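CBS domain-containing protein (Pyrococcus horikoshii, PDB 2YZQ) is of unknown function but binds S-adenosylmethionine between two of its CBS domains, probably as a regulatory or sensory ligand. Local coordinates at residues S137-G142 and K221-I226; S157-V162 and I252-V257; G167-I172 and R229-A234. All coordinates share one frame; numbering follows the deposited sequence.

Contact 1: S137-G142 and K221-I226; sequences SIVWEG and KPVAEI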
loop_
_atom_site.group_PDB
_atom_site.type_symbol
_atom_site.label_atom_id
_atom_site.label_comp_id
_atom_site.label_asym_id
_atom_site.label_seq_id
_atom_site.Cartn_x
_atom_site.Cartn_y
_atom_site.Cartn_z
ATOM N N SER A 137 9.739 0.954 11.080
ATOM C CA SER A 137 10.420 2.243 11.168
ATOM C C SER A 137 9.483 3.187 11.912
ATOM O O SER A 137 8.312 3.305 11.557
ATOM C CB SER A 137 10.694 2.801 9.772
ATOM O OG SER A 137 11.632 1.986 9.089
ATOM N N ILE A 138 9.998 3.857 12.939
ATOM C CA ILE A 138 9.176 4.775 13.724
ATOM C C ILE A 138 9.900 6.098 13.887
ATOM O O ILE A 138 11.038 6.243 13.473
ATOM C CB ILE A 138 8.875 4.193 15.124
ATOM C CG1 ILE A 138 10.165 4.091 15.950
ATOM C CG2 ILE A 138 8.243 2.818 14.983
ATOM C CD1 ILE A 138 9.948 3.580 17.380
ATOM N N VAL A 139 9.240 7.077 14.487
ATOM C CA VAL A 139 9.898 8.359 14.678
ATOM C C VAL A 139 9.392 9.017 15.947
ATOM O O VAL A 139 8.212 8.940 16.250
ATOM C CB VAL A 139 9.654 9.307 13.464
ATOM C CG1 VAL A 139 8.183 9.697 13.378
ATOM C CG2 VAL A 139 10.532 10.535 13.582
ATOM N N TRP A 140 10.299 9.634 16.699
ATOM C CA TRP A 140 9.913 10.330 17.922
ATOM C C TRP A 140 9.183 11.615 17.525
ATOM O O TRP A 140 9.583 12.299 16.582
ATOM C CB TRP A 140 11.152 10.658 18.754
ATOM C CG TRP A 140 10.857 11.504 19.955
ATOM C CD1 TRP A 140 9.871 11.310 20.879
ATOM C CD2 TRP A 140 11.565 12.676 20.365
ATOM N NE1 TRP A 140 9.920 12.291 21.843
ATOM C CE2 TRP A 140 10.953 13.144 21.550
ATOM C CE3 TRP A 140 12.660 13.375 19.846
ATOM C CZ2 TRP A 140 11.401 14.284 22.224
ATOM C CZ3 TRP A 140 13.104 14.506 20.517
ATOM C CH2 TRP A 140 12.476 14.949 21.692
ATOM N N GLU A 141 8.114 11.941 18.244
ATOM C CA GLU A 141 7.319 13.124 17.929
ATOM C C GLU A 141 8.111 14.431 17.922
ATOM O O GLU A 141 7.694 15.408 17.300
ATOM C CB GLU A 141 6.132 13.231 18.893
ATOM C CG GLU A 141 6.509 13.562 20.330
ATOM C CD GLU A 141 5.328 13.463 21.275
ATOM O OE1 GLU A 141 4.200 13.830 20.868
ATOM O OE2 GLU A 141 5.525 13.033 22.429
ATOM N N GLY A 142 9.250 14.452 18.607
ATOM C CA GLY A 142 10.050 15.663 18.639
ATOM C C GLY A 142 11.024 15.800 17.480
ATOM O O GLY A 142 11.751 16.789 17.395
ATOM N N LYS A 221 10.173 22.178 11.628
ATOM C CA LYS A 221 9.560 21.919 12.927
ATOM C C LYS A 221 9.334 20.439 13.233
ATOM O O LYS A 221 9.437 19.586 12.351
ATOM C CB LYS A 221 8.223 22.663 13.012
ATOM C CG LYS A 221 8.335 24.166 12.792
ATOM C CD LYS A 221 9.184 24.825 13.868
ATOM C CE LYS A 221 9.309 26.321 13.634
ATOM N NZ LYS A 221 7.980 26.992 13.567
ATOM N N PRO A 222 9.025 20.120 14.505
ATOM C CA PRO A 222 8.777 18.746 14.954
ATOM C C PRO A 222 7.608 18.092 14.216
ATOM O O PRO A 222 6.591 18.728 13.944
ATOM C CB PRO A 222 8.496 18.918 16.444
ATOM C CG PRO A 222 9.351 20.084 16.804
ATOM C CD PRO A 222 9.080 21.033 15.660
ATOM N N VAL A 223 7.760 16.812 13.900
ATOM C CA VAL A 223 6.729 16.079 13.185
ATOM C C VAL A 223 5.418 16.040 13.978
ATOM O O VAL A 223 4.349 15.810 13.418
ATOM C CB VAL A 223 7.214 14.637 12.860
ATOM C CG1 VAL A 223 7.326 13.821 14.131
ATOM C CG2 VAL A 223 6.270 13.978 11.865
ATOM N N ALA A 224 5.502 16.284 15.281
ATOM C CA ALA A 224 4.320 16.287 16.131
ATOM C C ALA A 224 3.298 17.304 15.615
ATOM O O ALA A 224 2.092 17.117 15.776
ATOM C CB ALA A 224 4.711 16.628 17.569
ATOM N N GLU A 225 3.790 18.368 14.985
ATOM C CA GLU A 225 2.923 19.422 14.466
ATOM C C GLU A 225 2.039 19.037 13.278
ATOM O O GLU A 225 1.106 19.766 12.945
ATOM C CB GLU A 225 3.756 20.658 14.100
ATOM C CG GLU A 225 4.214 21.470 15.307
ATOM C CD GLU A 225 4.955 22.739 14.917
ATOM O OE1 GLU A 225 4.579 23.362 13.902
ATOM O OE2 GLU A 225 5.906 23.122 15.631
ATOM N N ILE A 226 2.319 17.909 12.633
ATOM C CA ILE A 226 1.494 17.495 11.499
ATOM C C ILE A 226 0.991 16.059 11.612
ATOM O O ILE A 226 0.303 15.568 10.723
ATOM C CB ILE A 226 2.250 17.622 10.155
ATOM C CG1 ILE A 226 3.445 16.665 10.136
ATOM C CG2 ILE A 226 2.703 19.063 9.938
ATOM C CD1 ILE A 226 4.064 16.488 8.759
#
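The carbonyl oxygen of E141 is the point on which P222, V223 and A224 converge. Its one hydrogen bond across the contact is weak: A224 N donates over 3.1 Å, and the N-H is bent well off the line to the acceptor, at 134°. The same oxygen is wrapped by carbon. The methyl CB of A224 lies 3.2 Å from E141 O, CG1 of V223 comes to 3.6 Å from it, and the P222 ring adds its CB. V223 can serve here because CG1 stands between its own backbone N and carbonyl carbon (chi1 69°), where it also touches W140 O and, at 4.3 Å, CG1 of V139. E141 meets A224 through CB alone, CB to CB at 3.9 Å; beyond it the chain runs out extended, and the carboxylate takes no part in the grip. Within the same turn the indole of W140 folds back under the chain, placing G142 N 3.4 Å above the ring plane and over its centre. A CB on G142 would run into W140 CH2, which makes glycine the fitting residue here.

In the fold, this is where the short 3-10 turn that begins at V223 docks on the end of edge strand 139-140. V139 and V223 both rest on A148 of helix 145-153. Between the two segments themselves, one weak bond set among aliphatic groups suggests that close packing contributes more than polar pairing, with backbone bonds from V223 to T143 and from K221 to L145 beside it.

Contact 2: S157-V162 and I252-V257; sequences SMALPV and IEQLPV. With SAM (S-adenosylmethionine), chain B.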
loop_
_atom_site.group_PDB
_atom_site.type_symbol
_atom_site.label_atom_id
_atom_site.label_comp_id
_atom_site.label_asym_id
_atom_site.label_seq_id
_atom_site.Cartn_x
_atom_site.Cartn_y
_atom_site.Cartn_z
ATOM N N SER A 157 7.084 1.139 4.667
ATOM C CA SER A 157 5.686 1.471 4.898
ATOM C C SER A 157 5.398 2.890 4.431
ATOM O O SER A 157 6.293 3.735 4.365
ATOM C CB SER A 157 5.337 1.361 6.384
ATOM O OG SER A 157 3.976 1.706 6.605
ATOM N N MET A 158 4.140 3.145 4.103
ATOM C CA MET A 158 3.735 4.467 3.661
ATOM C C MET A 158 3.625 5.422 4.843
ATOM O O MET A 158 3.525 6.633 4.655
ATOM C CB MET A 158 2.391 4.389 2.942
ATOM C CG MET A 158 2.444 3.591 1.657
ATOM S SD MET A 158 0.867 3.659 0.808
ATOM C CE MET A 158 0.876 5.346 0.256
ATOM N N ALA A 159 3.658 4.883 6.058
ATOM C CA ALA A 159 3.545 5.727 7.242
ATOM C C ALA A 159 4.509 5.360 8.354
ATOM O O ALA A 159 4.957 4.217 8.456
ATOM C CB ALA A 159 2.123 5.677 7.781
ATOM N N LEU A 160 4.809 6.348 9.188
ATOM C CA LEU A 160 5.686 6.164 10.333
ATOM C C LEU A 160 4.905 6.293 11.632
ATOM O O LEU A 160 4.312 7.339 11.898
ATOM C CB LEU A 160 6.781 7.233 10.371
ATOM C CG LEU A 160 7.857 7.300 9.295
ATOM C CD1 LEU A 160 8.656 8.591 9.438
ATOM C CD2 LEU A 160 8.764 6.090 9.436
ATOM N N PRO A 161 4.860 5.228 12.443
ATOM C CA PRO A 161 4.137 5.359 13.709
ATOM C C PRO A 161 4.990 6.357 14.499
ATOM O O PRO A 161 6.217 6.349 14.377
ATOM C CB PRO A 161 4.228 3.955 14.310
ATOM C CG PRO A 161 4.267 3.069 13.099
ATOM C CD PRO A 161 5.204 3.818 12.172
ATOM N N VAL A 162 4.358 7.214 15.291
ATOM C CA VAL A 162 5.095 8.204 16.073
ATOM C C VAL A 162 5.034 7.846 17.554
ATOM O O VAL A 162 3.985 7.458 18.058
ATOM C CB VAL A 162 4.499 9.618 15.872
ATOM C CG1 VAL A 162 5.312 10.637 16.640
ATOM C CG2 VAL A 162 4.474 9.967 14.390
ATOM N N ILE A 252 -6.517 3.710 4.727
ATOM C CA ILE A 252 -5.136 3.673 5.196
ATOM C C ILE A 252 -4.509 2.348 4.781
ATOM O O ILE A 252 -5.186 1.319 4.716
ATOM C CB ILE A 252 -5.067 3.840 6.727
ATOM C CG1 ILE A 252 -5.999 2.831 7.401
ATOM C CG2 ILE A 252 -5.436 5.280 7.104
ATOM C CD1 ILE A 252 -6.108 2.996 8.912
ATOM N N GLU A 253 -3.209 2.380 4.503
ATOM C CA GLU A 253 -2.493 1.194 4.049
ATOM C C GLU A 253 -1.777 0.402 5.138
ATOM O O GLU A 253 -1.148 -0.614 4.846
ATOM C CB GLU A 253 -1.479 1.588 2.971
ATOM C CG GLU A 253 -2.101 2.231 1.728
ATOM C CD GLU A 253 -2.238 3.744 1.821
ATOM O OE1 GLU A 253 -2.158 4.310 2.935
ATOM O OE2 GLU A 253 -2.443 4.374 0.762
ATOM N N GLN A 254 -1.870 0.853 6.386
ATOM C CA GLN A 254 -1.192 0.151 7.469
ATOM C C GLN A 254 -1.730 0.480 8.852
ATOM O O GLN A 254 -2.163 1.605 9.110
ATOM C CB GLN A 254 0.303 0.477 7.453
ATOM C CG GLN A 254 0.621 1.948 7.731
ATOM C CD GLN A 254 0.195 2.863 6.601
ATOM O OE1 GLN A 254 0.638 2.707 5.464
ATOM N NE2 GLN A 254 -0.661 3.837 6.914
ATOM N N LEU A 255 -1.690 -0.512 9.737
ATOM C CA LEU A 255 -2.129 -0.337 11.118
ATOM C C LEU A 255 -1.039 -0.793 12.068
ATOM O O LEU A 255 -0.533 -1.907 11.947
ATOM C CB LEU A 255 -3.379 -1.165 11.438
ATOM C CG LEU A 255 -4.765 -0.752 10.939
ATOM C CD1 LEU A 255 -4.820 -0.811 9.431
ATOM C CD2 LEU A 255 -5.811 -1.679 11.552
ATOM N N PRO A 256 -0.632 0.075 13.000
ATOM C CA PRO A 256 0.400 -0.357 13.943
ATOM C C PRO A 256 -0.179 -1.540 14.728
ATOM O O PRO A 256 -1.376 -1.574 15.011
ATOM C CB PRO A 256 0.578 0.865 14.832
ATOM C CG PRO A 256 0.366 2.001 13.879
ATOM C CD PRO A 256 -0.827 1.536 13.060
ATOM N N VAL A 257 0.658 -2.517 15.056
ATOM C CA VAL A 257 0.211 -3.670 15.829
ATOM C C VAL A 257 0.671 -3.407 17.252
ATOM O O VAL A 257 1.842 -3.114 17.476
ATOM C CB VAL A 257 0.856 -4.972 15.314
ATOM C CG1 VAL A 257 0.436 -6.158 16.200
ATOM C CG2 VAL A 257 0.436 -5.204 13.866
HETATM N N SAM B . -1.828 6.933 0.314
HETATM C CA SAM B . -3.108 7.576 0.648
HETATM C C SAM B . -3.237 8.887 -0.108
HETATM O O SAM B . -4.321 9.444 -0.184
HETATM O OXT SAM B . -2.263 9.388 -0.639
HETATM C CB SAM B . -3.165 7.822 2.161
HETATM C CG SAM B . -4.615 8.029 2.601
HETATM S SD SAM B . -4.725 8.037 4.416
HETATM C CE SAM B . -6.462 8.564 4.593
HETATM C "C5'" SAM B . -3.750 9.464 4.945
HETATM C "C4'" SAM B . -4.111 9.813 6.389
HETATM O "O4'" SAM B . -4.294 8.597 7.156
HETATM C "C3'" SAM B . -3.000 10.620 7.074
HETATM O "O3'" SAM B . -3.587 11.689 7.835
HETATM C "C2'" SAM B . -2.319 9.577 7.970
HETATM O "O2'" SAM B . -1.651 10.185 9.080
HETATM C "C1'" SAM B . -3.526 8.713 8.364
HETATM N N9 SAM B . -3.156 7.375 8.832
HETATM C C8 SAM B . -2.319 6.458 8.239
HETATM N N7 SAM B . -2.357 5.336 8.909
HETATM C C5 SAM B . -3.110 5.516 10.027
HETATM C C6 SAM B . -3.451 4.734 11.166
HETATM N N6 SAM B . -2.958 3.455 11.324
HETATM N N1 SAM B . -4.269 5.264 12.101
HETATM C C2 SAM B . -4.721 6.519 12.013
HETATM N N3 SAM B . -4.455 7.276 10.952
HETATM C C4 SAM B . -3.639 6.828 9.966
HETATM O O HOH W 1 2.283 0.885 4.491
#
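The two segments face each other at equivalent positions, CA atoms of M158 and E253, A159 and Q254, P161 and P256 pairing about 7 Å apart, with no hydrogen bond running directly between them. This is the face-to-face meeting of two CBS repeats in a Bateman module, and S-adenosylmethionine lies in the cleft beside it. Q254 reaches across. Its CG sits between its own N and carbonyl carbon (chi1 64°) and the chain bends again at the next bond, bringing the amide under the methyl of A159, CB to NE2 3.4 Å. The two ends of that amide then do different work: NE2 gives a weak hydrogen bond to SAM N7 over 3.0 Å, while OE1 accepts from a water 2.6 Å away that itself accepts from M158 N. The backbone O of Q254 takes the adenine amino group N6, so one residue reads two neighbouring positions of the base. S157 OG, 3.5 Å from Q254 CG, is the acceptor of an almost straight bond (174°) from A159 N, an ST turn at the beginning of the segment.

Nearer the methionine end of the ligand, the side chains of M158 and E253 pass at a slant. SD of M158 lies 3.3 Å from E253 CD. The SAM amino nitrogen donates to E253 OE2 at 2.7 Å, a short bond that a charged ammonium would probably strengthen. At the far end of the two segments, the rings of P161 and P256 meet CG to CG at 4.1 Å. The chemistry therefore splits: the prolines meet as apolar rings and A159 lays its methyl over the Q254 amide, whereas E253 OE2, Q254 NE2 and Q254 O go to the ligand and Q254 OE1 is held through water to M158 N, which is consistent with ligand binding and repeat pairing supporting one another.

Contact 3: G167-I172 and R229-A234; sequences GNLVGI and RDVIVA. With SAM (S-adenosylmethionine), chain B.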
loop_
_atom_site.group_PDB
_atom_site.type_symbol
_atom_site.label_atom_id
_atom_site.label_comp_id
_atom_site.label_asym_id
_atom_site.label_seq_id
_atom_site.Cartn_x
_atom_site.Cartn_y
_atom_site.Cartn_z
ATOM N N GLY A 167 8.871 5.889 24.162
ATOM C CA GLY A 167 8.589 4.807 23.235
ATOM C C GLY A 167 7.130 4.430 23.080
ATOM O O GLY A 167 6.817 3.501 22.342
ATOM N N ASN A 168 6.240 5.139 23.772
ATOM C CA ASN A 168 4.806 4.863 23.679
ATOM C C ASN A 168 4.240 5.415 22.371
ATOM O O ASN A 168 4.636 6.489 21.924
ATOM C CB ASN A 168 4.055 5.519 24.843
ATOM C CG ASN A 168 4.566 5.070 26.199
ATOM O OD1 ASN A 168 4.523 3.885 26.531
ATOM N ND2 ASN A 168 5.052 6.019 26.991
ATOM N N LEU A 169 3.298 4.690 21.775
ATOM C CA LEU A 169 2.669 5.124 20.528
ATOM C C LEU A 169 1.752 6.324 20.788
ATOM O O LEU A 169 0.828 6.238 21.602
ATOM C CB LEU A 169 1.853 3.973 19.925
ATOM C CG LEU A 169 1.133 4.271 18.607
ATOM C CD1 LEU A 169 2.157 4.472 17.498
ATOM C CD2 LEU A 169 0.199 3.117 18.259
ATOM N N VAL A 170 2.002 7.439 20.102
ATOM C CA VAL A 170 1.170 8.633 20.290
ATOM C C VAL A 170 0.612 9.219 18.997
ATOM O O VAL A 170 -0.202 10.140 19.034
ATOM C CB VAL A 170 1.931 9.767 21.027
ATOM C CG1 VAL A 170 2.351 9.300 22.411
ATOM C CG2 VAL A 170 3.131 10.223 20.210
ATOM N N GLY A 171 1.044 8.696 17.856
ATOM C CA GLY A 171 0.543 9.216 16.600
ATOM C C GLY A 171 1.062 8.442 15.410
ATOM O O GLY A 171 1.673 7.385 15.555
ATOM N N ILE A 172 0.803 8.975 14.225
ATOM C CA ILE A 172 1.255 8.334 13.003
ATOM C C ILE A 172 1.309 9.425 11.943
ATOM O O ILE A 172 0.555 10.393 12.014
ATOM C CB ILE A 172 0.290 7.178 12.620
ATOM C CG1 ILE A 172 0.853 6.390 11.436
ATOM C CG2 ILE A 172 -1.111 7.725 12.346
ATOM C CD1 ILE A 172 0.307 4.977 11.349
ATOM N N ARG A 229 -3.077 12.112 15.574
ATOM C CA ARG A 229 -3.018 11.616 16.948
ATOM C C ARG A 229 -3.869 10.397 17.271
ATOM O O ARG A 229 -3.499 9.594 18.134
ATOM C CB ARG A 229 -3.347 12.756 17.915
ATOM C CG ARG A 229 -2.306 13.861 17.884
ATOM C CD ARG A 229 -2.685 15.042 18.757
ATOM N NE ARG A 229 -1.693 16.107 18.642
ATOM C CZ ARG A 229 -0.488 16.071 19.200
ATOM N NH1 ARG A 229 -0.122 15.021 19.924
ATOM N NH2 ARG A 229 0.356 17.079 19.025
ATOM N N ASP A 230 -5.002 10.248 16.592
ATOM C CA ASP A 230 -5.862 9.101 16.844
ATOM C C ASP A 230 -5.458 7.982 15.901
ATOM O O ASP A 230 -5.875 7.944 14.745
ATOM C CB ASP A 230 -7.332 9.466 16.635
ATOM C CG ASP A 230 -8.265 8.324 16.988
ATOM O OD1 ASP A 230 -7.931 7.553 17.911
ATOM O OD2 ASP A 230 -9.332 8.201 16.355
ATOM N N VAL A 231 -4.643 7.067 16.411
ATOM C CA VAL A 231 -4.138 5.962 15.609
ATOM C C VAL A 231 -5.048 4.739 15.612
ATOM O O VAL A 231 -5.492 4.269 16.670
ATOM C CB VAL A 231 -2.734 5.542 16.098
ATOM C CG1 VAL A 231 -2.076 4.629 15.080
ATOM C CG2 VAL A 231 -1.873 6.777 16.333
ATOM N N ILE A 232 -5.342 4.248 14.411
ATOM C CA ILE A 232 -6.164 3.063 14.229
ATOM C C ILE A 232 -5.190 1.896 14.328
ATOM O O ILE A 232 -4.281 1.776 13.502
ATOM C CB ILE A 232 -6.825 3.056 12.844
ATOM C CG1 ILE A 232 -7.637 4.340 12.655
ATOM C CG2 ILE A 232 -7.696 1.819 12.698
ATOM C CD1 ILE A 232 -8.691 4.560 13.723
ATOM N N VAL A 233 -5.383 1.046 15.331
ATOM C CA VAL A 233 -4.475 -0.073 15.575
ATOM C C VAL A 233 -5.038 -1.470 15.401
ATOM O O VAL A 233 -6.248 -1.676 15.304
ATOM C CB VAL A 233 -3.888 0.001 17.017
ATOM C CG1 VAL A 233 -3.203 1.328 17.242
ATOM C CG2 VAL A 233 -4.996 -0.182 18.046
ATOM N N ALA A 234 -4.120 -2.432 15.368
ATOM C CA ALA A 234 -4.446 -3.843 15.255
ATOM C C ALA A 234 -3.684 -4.565 16.361
ATOM O O ALA A 234 -2.852 -3.967 17.043
ATOM C CB ALA A 234 -4.013 -4.381 13.892
HETATM N N SAM B . -1.828 6.933 0.314
HETATM C CA SAM B . -3.108 7.576 0.648
HETATM C C SAM B . -3.237 8.887 -0.108
HETATM O O SAM B . -4.321 9.444 -0.184
HETATM O OXT SAM B . -2.263 9.388 -0.639
HETATM C CB SAM B . -3.165 7.822 2.161
HETATM C CG SAM B . -4.615 8.029 2.601
HETATM S SD SAM B . -4.725 8.037 4.416
HETATM C CE SAM B . -6.462 8.564 4.593
HETATM C "C5'" SAM B . -3.750 9.464 4.945
HETATM C "C4'" SAM B . -4.111 9.813 6.389
HETATM O "O4'" SAM B . -4.294 8.597 7.156
HETATM C "C3'" SAM B . -3.000 10.620 7.074
HETATM O "O3'" SAM B . -3.587 11.689 7.835
HETATM C "C2'" SAM B . -2.319 9.577 7.970
HETATM O "O2'" SAM B . -1.651 10.185 9.080
HETATM C "C1'" SAM B . -3.526 8.713 8.364
HETATM N N9 SAM B . -3.156 7.375 8.832
HETATM C C8 SAM B . -2.319 6.458 8.239
HETATM N N7 SAM B . -2.357 5.336 8.909
HETATM C C5 SAM B . -3.110 5.516 10.027
HETATM C C6 SAM B . -3.451 4.734 11.166
HETATM N N6 SAM B . -2.958 3.455 11.324
HETATM N N1 SAM B . -4.269 5.264 12.101
HETATM C C2 SAM B . -4.721 6.519 12.013
HETATM N N3 SAM B . -4.455 7.276 10.952
HETATM C C4 SAM B . -3.639 6.828 9.966
#
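The adenine of SAM has I172 over one face, CG2 3.6 Å from SAM C4 and CD1 above N6 and N7, while I252 covers the opposite face. V231 adds CG1 beside N1 on the I172 side. The edge bearing N1 and N6 is read by the backbone of I232: its N gives SAM N1 a nearly straight bond (2.7 Å, 171°), and its O accepts from N6 at 3.1 Å. V231 is also the knot of the protein contact. With CG1 anti to its backbone N (chi1 -167°), CG2 is left to press on G171 CA at 3.4 Å and on I172 CG2 at 4.2 Å. L169 extends the packing, its CD2 on V233 CG1 at 4.0 Å and against V231 CG1. G171 belongs to a classic beta bulge with V170, facing V162.

Cutting I172 back to an alanine here would probably thin the cover over that face of the adenine, losing the CG2 and CD1 contacts, and deprive V231 CG2 of an apolar neighbour. Aliphatic faces joined to an edge that I232 reads through its backbone imply recognition of the base by shape and hydrogen-bond pattern.

The three contacts illustrate how a paired-CBS module grades its chemistry from cleft to rim. Contact 2 is the buried one, joining the central strand 159-163 to the partner repeat's strand 254-259; contacts 1 and 3 are only partly buried and engage the outer strands, 139-140 and 169-174, of the same three-stranded sheet. Both receive the chain between strand 169-174 and helix 240-250, first at 221-226, then at 229-234. Contacts 2 and 3 share SAM: contact 2 gives polar side chains as well as a backbone oxygen and I252, contact 3 backbone and aliphatic groups. Contact 1 lies away from the ligand and relies mainly on apolar packing. V162 backbone bonds to V170 and G171 tie contacts 2 and 3 together.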